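Local coordinates for G protein coupled receptor (Arabidopsis thaliana, PDB 3T33) that may play a role in abscisic acid signalling and carries a zinc ion in a helical fold of the LanC-like family, at residues Ala180-Asn185 with Met240-His245; Glu204-Gly209 with Lys254-Thr259; His289-Val294 with Gly318-Ser323; Lys300-Tyr305 with Glu309-Ala314; Val342-Tyr347 with Leu400-Pro405. All coordinates share one frame; numbering follows the deposited sequence.

Contacts 3 and 4 hold the same two helices, 291-305 and 308-324, about 15 Å apart between centres. Contact 2 joins another helix pair; contacts 1 and 5 join a helix to the end of another and the turn after it. Contacts 2, 3 and 4 are buried, contacts 1 and 5 partly buried. Contact 5 lies about 11 Å from the chain centre, contact 2 about 22 Å. Apolar packing dominates throughout, and neither hydrogen bonds nor salt bridges join the paired segments. Contact 3, near zinc, uses small residues; contacts 2 and 4 add aromatic rings; contacts 1 and 5 each turn on one leucine. Neighbouring contacts touch: Leu243 meets Phe206, and Pro292 meets Val342.

Contact 1. Residues Ala180-Asn185 with Met240-His245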
# COMPACT_ATOMS: atom_id res chain seq x y z
N ALA A 180 9.14 -8.71 2.52
CA ALA A 180 10.45 -8.05 2.45
C ALA A 180 11.44 -8.79 1.61
O ALA A 180 12.27 -8.17 0.91
CB ALA A 180 11.05 -7.85 3.86
N CYS A 181 11.44 -10.13 1.76
CA CYS A 181 12.29 -10.98 0.98
C CYS A 181 11.92 -10.78 -0.49
O CYS A 181 12.79 -10.61 -1.28
CB CYS A 181 12.09 -12.48 1.33
SG CYS A 181 12.47 -12.90 3.08
N LEU A 182 10.64 -10.97 -0.85
CA LEU A 182 10.20 -10.80 -2.25
C LEU A 182 10.61 -9.43 -2.77
O LEU A 182 11.18 -9.32 -3.79
CB LEU A 182 8.73 -10.99 -2.34
CG LEU A 182 8.28 -12.42 -2.00
CD1 LEU A 182 6.80 -12.49 -1.76
CD2 LEU A 182 8.75 -13.44 -3.11
N PHE A 183 10.43 -8.40 -1.97
CA PHE A 183 10.79 -7.06 -2.33
C PHE A 183 12.30 -6.92 -2.60
O PHE A 183 12.73 -6.39 -3.63
CB PHE A 183 10.36 -6.12 -1.20
CG PHE A 183 10.90 -4.72 -1.32
CD1 PHE A 183 12.17 -4.41 -0.83
CD2 PHE A 183 10.11 -3.70 -1.92
CE1 PHE A 183 12.71 -3.07 -0.92
CE2 PHE A 183 10.61 -2.34 -1.98
CZ PHE A 183 11.91 -2.02 -1.48
N LEU A 184 13.10 -7.42 -1.68
CA LEU A 184 14.53 -7.38 -1.85
C LEU A 184 14.98 -8.10 -3.12
O LEU A 184 15.78 -7.54 -3.93
CB LEU A 184 15.25 -7.97 -0.64
CG LEU A 184 16.76 -7.88 -0.73
CD1 LEU A 184 17.22 -6.47 -1.02
CD2 LEU A 184 17.45 -8.39 0.55
N ASN A 185 14.47 -9.31 -3.32
CA ASN A 185 14.88 -10.13 -4.49
C ASN A 185 14.45 -9.50 -5.85
O ASN A 185 15.22 -9.45 -6.80
CB ASN A 185 14.38 -11.60 -4.34
CG ASN A 185 15.28 -12.47 -3.33
OD1 ASN A 185 16.18 -11.96 -2.65
ND2 ASN A 185 15.03 -13.75 -3.28
N MET A 240 -2.82 -13.93 1.53
CA MET A 240 -3.00 -14.47 0.17
C MET A 240 -2.19 -13.65 -0.84
O MET A 240 -1.48 -14.22 -1.70
CB MET A 240 -4.49 -14.40 -0.21
CG MET A 240 -5.36 -15.22 0.76
SD MET A 240 -4.80 -16.93 1.00
CE MET A 240 -4.54 -16.86 2.82
N ASN A 241 -2.25 -12.33 -0.67
CA ASN A 241 -1.53 -11.38 -1.52
C ASN A 241 -0.08 -11.78 -1.58
O ASN A 241 0.43 -12.09 -2.66
CB ASN A 241 -1.70 -9.93 -1.05
CG ASN A 241 -1.01 -8.93 -1.99
OD1 ASN A 241 -0.03 -8.27 -1.64
ND2 ASN A 241 -1.55 -8.79 -3.15
N VAL A 242 0.56 -11.89 -0.42
CA VAL A 242 1.98 -12.29 -0.41
C VAL A 242 2.18 -13.65 -1.08
O VAL A 242 3.17 -13.87 -1.79
CB VAL A 242 2.60 -12.33 1.04
CG1 VAL A 242 4.11 -12.36 0.94
CG2 VAL A 242 2.23 -11.07 1.83
N LEU A 243 1.26 -14.59 -0.82
CA LEU A 243 1.45 -15.91 -1.35
C LEU A 243 1.39 -15.88 -2.85
O LEU A 243 2.16 -16.57 -3.50
CB LEU A 243 0.42 -16.89 -0.76
CG LEU A 243 0.63 -17.22 0.74
CD1 LEU A 243 -0.53 -18.07 1.15
CD2 LEU A 243 2.01 -17.93 1.04
N MET A 244 0.54 -15.02 -3.43
CA MET A 244 0.46 -14.99 -4.90
C MET A 244 1.71 -14.50 -5.55
O MET A 244 1.89 -14.66 -6.75
CB MET A 244 -0.74 -14.20 -5.40
CG MET A 244 -2.04 -14.86 -4.92
SD MET A 244 -3.50 -14.04 -5.53
CE MET A 244 -3.80 -12.84 -4.22
N HIS A 245 2.60 -13.92 -4.75
CA HIS A 245 3.82 -13.38 -5.30
C HIS A 245 4.95 -14.37 -5.35
O HIS A 245 6.05 -13.98 -5.78
CB HIS A 245 4.22 -12.11 -4.59
CG HIS A 245 3.38 -10.93 -4.95
ND1 HIS A 245 3.59 -10.18 -6.09
CD2 HIS A 245 2.30 -10.40 -4.34
CE1 HIS A 245 2.68 -9.23 -6.17
NE2 HIS A 245 1.88 -9.34 -5.12
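Leu182 carries this contact, reaching from helix 174-188 toward Val242 and His245. Its CG lies anti to the carbonyl carbon (chi1 -65°), and the next torsion is extended (chi2 166°). This sends both methyls across the gap. CD1 meets two residues. It sits 3.8 Å from Val242 CG1 and an equal 3.8 Å from His245 CB. CD2 turns to the end of the other segment, where it lies 3.8 Å from the backbone O of His245. This last touch is plain packing against a carbonyl. The two segments belong to the all-helical fold of the LanC-like family, in which two layers of helices form a toroid (alpha/alpha barrel). Helices 174-188 and 236-244 are probably neighbours in the inner layer. Val242 offers the methyl that stands anti to its own backbone N (chi1 -164°). His245 comes just after the last clear turn of its helix. Its CB faces Leu182, but its ring leads away, toward Lys300 of helix 291-305 and the C-terminal Leu415. The imidazole therefore takes little part in the leucine packing. Met198 of helix 195-212 also touches Leu182.

Contact 2. Residues Glu204-Gly209 with Lys254-Thr259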
# COMPACT_ATOMS: atom_id res chain seq x y z
N GLU A 204 5.23 -23.09 6.12
CA GLU A 204 4.67 -22.84 7.45
C GLU A 204 3.41 -22.07 7.36
O GLU A 204 2.51 -22.23 8.20
CB GLU A 204 5.66 -22.13 8.37
CG GLU A 204 5.11 -21.64 9.72
CD GLU A 204 4.58 -22.77 10.72
OE1 GLU A 204 4.91 -23.96 10.56
OE2 GLU A 204 3.84 -22.41 11.69
N ILE A 205 3.32 -21.17 6.38
CA ILE A 205 2.07 -20.45 6.21
C ILE A 205 0.94 -21.41 5.78
O ILE A 205 -0.16 -21.30 6.29
CB ILE A 205 2.23 -19.13 5.30
CG1 ILE A 205 3.00 -18.02 6.08
CG2 ILE A 205 0.86 -18.58 4.93
CD1 ILE A 205 3.61 -16.91 5.26
N PHE A 206 1.19 -22.31 4.82
CA PHE A 206 0.10 -23.23 4.38
C PHE A 206 -0.23 -24.24 5.48
O PHE A 206 -1.40 -24.44 5.80
CB PHE A 206 0.44 -23.95 3.09
CG PHE A 206 0.19 -23.12 1.88
CD1 PHE A 206 -1.11 -22.91 1.44
CD2 PHE A 206 1.24 -22.51 1.21
CE1 PHE A 206 -1.36 -22.11 0.34
CE2 PHE A 206 0.99 -21.72 0.11
CZ PHE A 206 -0.33 -21.52 -0.33
N ARG A 207 0.81 -24.80 6.10
CA ARG A 207 0.62 -25.68 7.28
C ARG A 207 -0.32 -25.10 8.34
O ARG A 207 -1.35 -25.71 8.64
CB ARG A 207 1.97 -26.11 7.86
CG ARG A 207 1.81 -27.24 8.89
CD ARG A 207 2.95 -27.30 9.95
NE ARG A 207 2.91 -26.19 10.90
CZ ARG A 207 1.91 -25.90 11.73
NH1 ARG A 207 0.80 -26.65 11.75
NH2 ARG A 207 2.01 -24.84 12.57
N ALA A 208 -0.03 -23.91 8.88
CA ALA A 208 -0.93 -23.33 9.89
C ALA A 208 -2.32 -22.95 9.35
O ALA A 208 -3.35 -23.05 10.06
CB ALA A 208 -0.30 -22.11 10.50
N GLY A 209 -2.35 -22.43 8.12
CA GLY A 209 -3.60 -22.04 7.54
C GLY A 209 -4.50 -23.25 7.36
O GLY A 209 -5.67 -23.18 7.70
N LYS A 254 -5.04 -23.84 -5.52
CA LYS A 254 -6.45 -24.14 -5.09
C LYS A 254 -6.79 -23.56 -3.74
O LYS A 254 -7.88 -23.03 -3.58
CB LYS A 254 -6.79 -25.66 -5.05
CG LYS A 254 -7.87 -26.15 -6.05
CD LYS A 254 -7.72 -27.65 -6.43
CE LYS A 254 -6.54 -27.90 -7.48
NZ LYS A 254 -6.62 -29.26 -8.20
N ASP A 255 -5.89 -23.67 -2.76
CA ASP A 255 -6.23 -23.20 -1.42
C ASP A 255 -6.29 -21.65 -1.31
O ASP A 255 -7.12 -21.08 -0.55
CB ASP A 255 -5.27 -23.77 -0.39
CG ASP A 255 -5.53 -25.29 -0.06
OD1 ASP A 255 -6.62 -25.82 -0.33
OD2 ASP A 255 -4.62 -25.93 0.50
N VAL A 256 -5.42 -20.98 -2.08
CA VAL A 256 -5.43 -19.52 -2.14
C VAL A 256 -6.69 -19.09 -2.88
O VAL A 256 -7.47 -18.32 -2.31
CB VAL A 256 -4.17 -18.94 -2.77
CG1 VAL A 256 -4.29 -17.42 -2.86
CG2 VAL A 256 -2.91 -19.36 -1.96
N LYS A 257 -6.90 -19.61 -4.10
CA LYS A 257 -8.16 -19.37 -4.85
C LYS A 257 -9.35 -19.59 -3.92
O LYS A 257 -10.21 -18.71 -3.76
CB LYS A 257 -8.31 -20.26 -6.10
CG LYS A 257 -7.50 -19.79 -7.27
CD LYS A 257 -7.59 -20.74 -8.44
CE LYS A 257 -6.64 -20.35 -9.57
NZ LYS A 257 -6.56 -21.42 -10.68
N GLY A 258 -9.33 -20.72 -3.23
CA GLY A 258 -10.43 -21.09 -2.32
C GLY A 258 -10.77 -20.08 -1.26
O GLY A 258 -11.91 -19.73 -1.07
N THR A 259 -9.74 -19.62 -0.55
CA THR A 259 -9.89 -18.60 0.52
C THR A 259 -10.43 -17.31 -0.05
O THR A 259 -11.26 -16.66 0.56
CB THR A 259 -8.52 -18.36 1.20
OG1 THR A 259 -8.03 -19.62 1.66
CG2 THR A 259 -8.63 -17.44 2.37
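The Phe206 ring meets Val256 at its edge, close to the ring plane. The CG2 methyl of Val256 lies 3.7 Å from Phe206 CZ and 3.9 Å from Phe206 CE1. Asp255 CB comes obliquely to the same end of the ring, 4.3 Å from Phe206 CE1. The contact joins helices 195-212 and 250-265 of the LanC-like helical toroid, probably in its outer layer, away from the zinc site. Phe206 CB does not aim at the other helix. Its chi1 of -82° sets CG anti to the carbonyl carbon, which carries the ring tip to Val256. The aromatic side chain and Val256 cross at about a right angle. Leu243 of helix 236-244 and Leu220 also touch Phe206. Two more flat groups meet within residues 204-209. Arg207 grips Glu204 side-on in a salt bridge with two hydrogen bonds, Arg207 NE to Glu204 OE1 at 3.0 Å and Arg207 NH2 to Glu204 OE2 at 3.2 Å. OE1 is met from above the carboxylate plane, 36° out of it. OE2 has a further partner in Tyr168 OH. Asp255 touches the Phe206 ring through CB, while its OD2 forms a salt bridge with Arg210. Its backbone O takes two donors from Thr259, N and OG1, from opposite faces of the carbonyl plane. The Thr259 OG1 bond to Asp255 O is 2.8 Å long.

Contact 3. Residues His289-Val294 with Gly318-Ser323; sequences HGAPGV and GEVVWS
Ala291 and Pro292 pack on Val320 and Val321. This joins the start of helix 291-305 to the later part of helix 308-324. The two helices follow each other in the chain as a helical hairpin of the LanC-like toroid. The touches between the segments are apolar. Ala291 CB meets Val320 CG1 at 3.7 Å. It also reaches Val321 CG2, at a looser 4.1 Å. That same methyl lies 3.9 Å from Pro292 CG, so one methyl touches both residues. With chi1 -168°, CG1 of Val321 stands anti to the backbone N and CG2 anti to the carbonyl carbon. Val320 uses its CG1 branch. The same packing continues onto helix 336-350: Asn339 touches Pro292 and Val321, Val342 touches Pro292, and Phe343 touches Val321. The zinc site is near: the side chain of Pro292 is about 10 Å from the zinc ion, which Cys288, Cys333 and His334 bind. Backbone geometry opens the helix here. Gly290 is the N-cap residue, with a positive phi of 112°. At its backbone angles a side chain would jam against the preceding carbonyl O, which calls for glycine. Gly290 O receives Val294 N in a weak bond of 3.4 Å.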
# COMPACT_ATOMS: atom_id res chain seq x y z
N HIS A 289 -8.56 -2.52 6.79
CA HIS A 289 -9.76 -3.38 6.87
C HIS A 289 -10.80 -2.93 5.85
O HIS A 289 -11.10 -1.74 5.74
CB HIS A 289 -10.42 -3.26 8.27
CG HIS A 289 -9.47 -3.51 9.42
ND1 HIS A 289 -9.00 -4.77 9.74
CD2 HIS A 289 -8.94 -2.66 10.33
CE1 HIS A 289 -8.20 -4.67 10.79
NE2 HIS A 289 -8.14 -3.40 11.16
N GLY A 290 -11.38 -3.87 5.13
CA GLY A 290 -12.47 -3.49 4.23
C GLY A 290 -12.11 -3.64 2.76
O GLY A 290 -11.07 -4.19 2.40
N ALA A 291 -13.00 -3.15 1.92
CA ALA A 291 -12.91 -3.20 0.45
C ALA A 291 -11.53 -2.83 -0.18
O ALA A 291 -11.09 -3.51 -1.07
CB ALA A 291 -13.98 -2.27 -0.09
N PRO A 292 -10.88 -1.73 0.27
CA PRO A 292 -9.65 -1.25 -0.40
C PRO A 292 -8.54 -2.29 -0.37
O PRO A 292 -8.02 -2.69 -1.44
CB PRO A 292 -9.29 0.02 0.37
CG PRO A 292 -10.67 0.53 0.83
CD PRO A 292 -11.38 -0.72 1.22
N GLY A 293 -8.25 -2.82 0.79
CA GLY A 293 -7.14 -3.79 0.88
C GLY A 293 -7.48 -5.04 0.13
O GLY A 293 -6.63 -5.64 -0.57
N VAL A 294 -8.74 -5.44 0.22
CA VAL A 294 -9.16 -6.67 -0.42
C VAL A 294 -9.16 -6.46 -1.93
O VAL A 294 -8.65 -7.31 -2.71
CB VAL A 294 -10.56 -7.05 0.10
CG1 VAL A 294 -11.16 -8.20 -0.74
CG2 VAL A 294 -10.49 -7.36 1.60
N GLY A 318 -13.97 -2.04 -6.18
CA GLY A 318 -13.73 -0.68 -6.64
C GLY A 318 -14.92 0.27 -6.56
O GLY A 318 -14.74 1.48 -6.32
N GLU A 319 -16.14 -0.26 -6.76
CA GLU A 319 -17.36 0.58 -6.63
C GLU A 319 -17.64 0.95 -5.19
O GLU A 319 -18.07 2.04 -4.91
CB GLU A 319 -18.59 -0.14 -7.19
CG GLU A 319 -18.47 -0.49 -8.65
CD GLU A 319 -18.36 0.75 -9.53
OE1 GLU A 319 -19.06 1.74 -9.26
OE2 GLU A 319 -17.59 0.72 -10.50
N VAL A 320 -17.38 0.06 -4.26
CA VAL A 320 -17.52 0.40 -2.84
C VAL A 320 -16.55 1.51 -2.42
O VAL A 320 -16.91 2.48 -1.71
CB VAL A 320 -17.20 -0.83 -2.04
CG1 VAL A 320 -17.23 -0.52 -0.54
CG2 VAL A 320 -18.17 -1.95 -2.47
N VAL A 321 -15.30 1.37 -2.86
CA VAL A 321 -14.32 2.48 -2.68
C VAL A 321 -14.78 3.78 -3.38
O VAL A 321 -14.75 4.89 -2.80
CB VAL A 321 -12.93 2.05 -3.15
CG1 VAL A 321 -11.88 3.08 -2.68
CG2 VAL A 321 -12.63 0.67 -2.53
N TRP A 322 -15.28 3.66 -4.60
CA TRP A 322 -15.73 4.88 -5.28
C TRP A 322 -16.83 5.60 -4.51
O TRP A 322 -16.81 6.84 -4.42
CB TRP A 322 -16.09 4.62 -6.74
CG TRP A 322 -16.47 5.83 -7.53
CD1 TRP A 322 -17.66 6.03 -8.15
CD2 TRP A 322 -15.66 6.99 -7.83
NE1 TRP A 322 -17.66 7.24 -8.78
CE2 TRP A 322 -16.45 7.85 -8.62
CE3 TRP A 322 -14.36 7.40 -7.49
CZ2 TRP A 322 -15.98 9.10 -9.11
CZ3 TRP A 322 -13.87 8.66 -7.98
CH2 TRP A 322 -14.69 9.48 -8.78
N SER A 323 -17.78 4.87 -3.92
CA SER A 323 -18.82 5.61 -3.19
C SER A 323 -18.54 5.88 -1.73
O SER A 323 -18.97 6.91 -1.20
CB SER A 323 -20.21 4.99 -3.36
OG SER A 323 -20.36 3.87 -2.52

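Contact 4. Residues Lys300-Tyr305 with Glu309-Ala314; sequences KAAQVY and EFVEAA
Phe310 is the main bump of this contact, and Ala301, Tyr305 and the backbone of Ala302 form the hollow that takes it. With alanines at the interface, the axes of the short segments approach to 8.1 Å. They run nearly antiparallel, at 155°, as a tight helical hairpin of the LanC-like fold. Ala301 CB sits over one face of the Phe310 ring, 3.9 Å from its centroid and 24° off the normal. This is a CH-pi contact, offset toward the rim at CD2, which lies 3.6 Å from Ala301 CB. Tyr305 closes the hollow on another side. Its CB stands in the plane of the Phe310 ring, at the edge, 4.0 Å from CE2. Tyr305 CD2 meets Phe310 CE2 at 3.8 Å, with the side chains at a slant. Phe310 CG stands anti to the carbonyl carbon (chi1 -71°), which brings the ring to lie on Ala301. The Ala302 methyl is a smaller bump. It rests on Phe310 and Val311, 4.1 Å from Phe310 CB and 4.1 Å from Val311 CG2. Met244 of helix 236-244 touches Ala301 and Tyr305, and Lys257 touches both aromatic residues. Carbon-to-carbon contacts dominate, with the backbone nitrogens of Ala302 and Val311 also packed against carbon. The hairpin is thus held here by shape and apolar burial, not by charge or polar bonds.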
# COMPACT_ATOMS: atom_id res chain seq x y z
N LYS A 300 -4.64 -8.54 -7.86
CA LYS A 300 -3.50 -9.47 -8.01
C LYS A 300 -4.01 -10.89 -8.36
O LYS A 300 -3.51 -11.55 -9.26
CB LYS A 300 -2.62 -9.49 -6.74
CG LYS A 300 -1.56 -10.53 -6.74
CD LYS A 300 -0.48 -10.23 -7.73
CE LYS A 300 0.53 -11.28 -7.69
NZ LYS A 300 1.48 -11.21 -8.87
N ALA A 301 -5.01 -11.36 -7.66
CA ALA A 301 -5.59 -12.67 -8.07
C ALA A 301 -5.95 -12.60 -9.56
O ALA A 301 -5.56 -13.46 -10.36
CB ALA A 301 -6.80 -12.99 -7.25
N ALA A 302 -6.63 -11.52 -9.95
CA ALA A 302 -7.05 -11.39 -11.33
C ALA A 302 -5.92 -11.48 -12.30
O ALA A 302 -6.07 -12.13 -13.32
CB ALA A 302 -7.81 -10.09 -11.54
N GLN A 303 -4.78 -10.82 -12.01
CA GLN A 303 -3.60 -10.84 -12.92
C GLN A 303 -2.95 -12.22 -13.02
O GLN A 303 -2.41 -12.58 -14.06
CB GLN A 303 -2.52 -9.83 -12.49
CG GLN A 303 -2.60 -8.41 -13.09
CD GLN A 303 -1.79 -7.34 -12.29
OE1 GLN A 303 -1.14 -7.66 -11.27
NE2 GLN A 303 -1.87 -6.06 -12.74
N VAL A 304 -2.94 -12.95 -11.92
CA VAL A 304 -2.22 -14.23 -11.88
C VAL A 304 -3.09 -15.34 -12.43
O VAL A 304 -2.61 -16.23 -13.15
CB VAL A 304 -1.87 -14.68 -10.42
CG1 VAL A 304 -1.02 -15.94 -10.46
CG2 VAL A 304 -1.15 -13.62 -9.68
N TYR A 305 -4.37 -15.30 -12.05
CA TYR A 305 -5.28 -16.43 -12.33
C TYR A 305 -6.14 -16.25 -13.56
O TYR A 305 -6.47 -17.23 -14.23
CB TYR A 305 -6.08 -16.79 -11.09
CG TYR A 305 -5.10 -17.16 -9.99
CD1 TYR A 305 -4.03 -18.02 -10.29
CD2 TYR A 305 -5.20 -16.63 -8.68
CE1 TYR A 305 -3.10 -18.37 -9.32
CE2 TYR A 305 -4.24 -16.99 -7.66
CZ TYR A 305 -3.20 -17.86 -8.01
OH TYR A 305 -2.23 -18.23 -7.10
N GLU A 309 -14.41 -14.45 -12.09
CA GLU A 309 -14.83 -14.23 -10.71
C GLU A 309 -14.02 -13.11 -10.03
O GLU A 309 -14.58 -12.33 -9.27
CB GLU A 309 -14.69 -15.51 -9.88
CG GLU A 309 -15.23 -15.37 -8.42
CD GLU A 309 -14.89 -16.57 -7.52
OE1 GLU A 309 -14.07 -17.42 -7.94
OE2 GLU A 309 -15.46 -16.65 -6.40
N PHE A 310 -12.71 -13.07 -10.31
CA PHE A 310 -11.74 -12.23 -9.60
C PHE A 310 -11.78 -10.85 -10.22
O PHE A 310 -12.01 -9.89 -9.50
CB PHE A 310 -10.29 -12.81 -9.64
CG PHE A 310 -10.09 -14.07 -8.78
CD1 PHE A 310 -10.86 -14.31 -7.64
CD2 PHE A 310 -9.11 -15.00 -9.11
CE1 PHE A 310 -10.70 -15.46 -6.86
CE2 PHE A 310 -8.92 -16.14 -8.35
CZ PHE A 310 -9.73 -16.37 -7.21
N VAL A 311 -11.62 -10.77 -11.55
CA VAL A 311 -11.79 -9.54 -12.31
C VAL A 311 -13.04 -8.77 -11.84
O VAL A 311 -12.97 -7.60 -11.43
CB VAL A 311 -11.93 -9.82 -13.83
CG1 VAL A 311 -12.03 -8.53 -14.63
CG2 VAL A 311 -10.76 -10.57 -14.34
N GLU A 312 -14.19 -9.45 -11.83
CA GLU A 312 -15.43 -8.77 -11.56
C GLU A 312 -15.54 -8.38 -10.11
O GLU A 312 -16.06 -7.30 -9.79
CB GLU A 312 -16.65 -9.63 -11.98
CG GLU A 312 -16.89 -9.69 -13.53
CD GLU A 312 -18.22 -10.41 -13.89
OE1 GLU A 312 -18.85 -11.03 -12.98
OE2 GLU A 312 -18.64 -10.35 -15.09
N ALA A 313 -15.04 -9.26 -9.25
CA ALA A 313 -15.04 -9.01 -7.82
C ALA A 313 -14.16 -7.79 -7.48
O ALA A 313 -14.54 -6.94 -6.66
CB ALA A 313 -14.59 -10.24 -7.06
N ALA A 314 -12.99 -7.71 -8.13
CA ALA A 314 -12.09 -6.54 -8.02
C ALA A 314 -12.81 -5.27 -8.42
O ALA A 314 -12.74 -4.27 -7.70
CB ALA A 314 -10.83 -6.71 -8.87

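Contact 5. Residues Val342-Tyr347 with Leu400-Pro405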
# COMPACT_ATOMS: atom_id res chain seq x y z
N VAL A 342 -6.46 1.82 -4.96
CA VAL A 342 -7.46 0.91 -5.55
C VAL A 342 -7.71 1.24 -7.04
O VAL A 342 -7.64 0.35 -7.91
CB VAL A 342 -8.81 0.94 -4.77
CG1 VAL A 342 -9.80 0.07 -5.46
CG2 VAL A 342 -8.62 0.41 -3.36
N PHE A 343 -7.95 2.52 -7.35
CA PHE A 343 -8.18 2.88 -8.75
C PHE A 343 -7.01 2.69 -9.66
O PHE A 343 -7.14 2.18 -10.75
CB PHE A 343 -8.79 4.29 -8.82
CG PHE A 343 -9.92 4.46 -7.85
CD1 PHE A 343 -10.97 3.54 -7.87
CD2 PHE A 343 -9.92 5.47 -6.90
CE1 PHE A 343 -12.05 3.68 -7.01
CE2 PHE A 343 -10.97 5.63 -6.04
CZ PHE A 343 -12.04 4.72 -6.05
N LEU A 344 -5.83 3.09 -9.20
CA LEU A 344 -4.56 2.78 -9.85
C LEU A 344 -4.39 1.31 -10.08
O LEU A 344 -3.89 0.91 -11.13
CB LEU A 344 -3.39 3.25 -9.00
CG LEU A 344 -3.38 4.76 -8.94
CD1 LEU A 344 -2.25 5.22 -7.97
CD2 LEU A 344 -3.21 5.42 -10.33
N SER A 345 -4.81 0.49 -9.15
CA SER A 345 -4.63 -0.93 -9.34
C SER A 345 -5.56 -1.47 -10.45
O SER A 345 -5.19 -2.36 -11.20
CB SER A 345 -4.90 -1.72 -8.02
OG SER A 345 -4.18 -2.98 -8.04
N LEU A 346 -6.77 -0.92 -10.51
CA LEU A 346 -7.80 -1.39 -11.46
C LEU A 346 -7.39 -0.91 -12.87
O LEU A 346 -7.45 -1.65 -13.87
CB LEU A 346 -9.18 -0.85 -11.03
CG LEU A 346 -9.75 -1.68 -9.87
CD1 LEU A 346 -10.85 -0.94 -9.17
CD2 LEU A 346 -10.24 -2.99 -10.45
N TYR A 347 -6.80 0.28 -12.88
CA TYR A 347 -6.26 0.86 -14.09
C TYR A 347 -5.08 0.08 -14.61
O TYR A 347 -5.04 -0.22 -15.79
CB TYR A 347 -5.85 2.33 -13.86
CG TYR A 347 -5.25 3.01 -15.07
CD1 TYR A 347 -5.97 3.11 -16.30
CD2 TYR A 347 -3.96 3.56 -15.00
CE1 TYR A 347 -5.39 3.77 -17.41
CE2 TYR A 347 -3.40 4.23 -16.12
CZ TYR A 347 -4.13 4.33 -17.30
OH TYR A 347 -3.56 4.95 -18.37
N LEU A 400 3.52 11.36 -5.85
CA LEU A 400 4.67 11.00 -6.68
C LEU A 400 4.36 9.82 -7.59
O LEU A 400 4.81 9.77 -8.76
CB LEU A 400 5.85 10.66 -5.77
CG LEU A 400 6.41 11.91 -5.05
CD1 LEU A 400 7.47 11.54 -4.01
CD2 LEU A 400 6.97 12.96 -6.06
N ASP A 401 3.61 8.85 -7.07
CA ASP A 401 3.34 7.61 -7.84
C ASP A 401 2.32 7.91 -9.02
O ASP A 401 2.24 7.16 -10.02
CB ASP A 401 2.80 6.55 -6.87
CG ASP A 401 3.57 5.27 -6.88
OD1 ASP A 401 4.45 5.05 -7.74
OD2 ASP A 401 3.27 4.44 -5.98
N MET A 402 1.53 9.00 -8.89
CA MET A 402 0.66 9.45 -10.01
C MET A 402 1.45 9.93 -11.24
O MET A 402 0.94 9.95 -12.35
CB MET A 402 -0.31 10.54 -9.60
CG MET A 402 -1.28 10.20 -8.48
SD MET A 402 -2.61 9.10 -9.02
CE MET A 402 -3.59 10.28 -9.94
N ASN A 403 2.70 10.28 -11.06
CA ASN A 403 3.49 10.67 -12.18
C ASN A 403 3.54 9.58 -13.24
O ASN A 403 3.62 9.90 -14.43
CB ASN A 403 4.90 11.03 -11.74
CG ASN A 403 5.53 12.04 -12.65
OD1 ASN A 403 5.15 13.22 -12.63
ND2 ASN A 403 6.46 11.57 -13.52
N ASP A 404 3.50 8.29 -12.83
CA ASP A 404 3.60 7.20 -13.79
C ASP A 404 2.62 6.11 -13.33
O ASP A 404 3.01 5.08 -12.75
CB ASP A 404 5.05 6.73 -13.91
CG ASP A 404 5.28 5.78 -15.12
OD1 ASP A 404 4.34 5.47 -15.90
OD2 ASP A 404 6.41 5.34 -15.28
N PRO A 405 1.33 6.36 -13.54
CA PRO A 405 0.28 5.68 -12.79
C PRO A 405 0.21 4.17 -13.04
O PRO A 405 -0.20 3.42 -12.13
CB PRO A 405 -1.02 6.40 -13.21
CG PRO A 405 -0.63 7.34 -14.38
CD PRO A 405 0.84 7.44 -14.45
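Leu344 reaches from helix 336-350 toward Met402 and Pro405. Its CB points at the other segment and starts the side chain on that course. CG follows, anti to the carbonyl carbon (chi1 -67°), and carries the two methyls forward with an extended chi2 of 176°. CD1 meets the sulphur of Met402, at 4.0 Å. CD2 touches the same SD, also at 4.0 Å, so the sulphur lies against both branches. CD2 has a closer neighbour in Pro405 CB, at 3.7 Å. The leucine tip is thus shared between a thioether and a proline ring. Met402 does not aim straight at Leu344; its chain is bent at chi2 and chi3, and the bends bring its end nearer. One turn further along, Tyr347 adds a looser touch: CE2 lies 4.3 Å from Pro405 CB, slanted to the ring. The contact joins helix 336-350 to the end of helix 392-402 and the turn after it; the two helices are probably neighbours in the inner layer of the LanC-like toroid. Pro405 also touches Tyr45, and Met402 touches Leu52, both of helix 45-69. Ala359 of helix 353-375 touches Leu344. Asp401 makes polar links nearby: OD1 in a salt bridge with Lys93, OD2 in a hydrogen bond with Tyr341 OH. Between the two segments the contact relies on apolar packing, so its hold comes from the fit of methyls, sulphur and ring carbons.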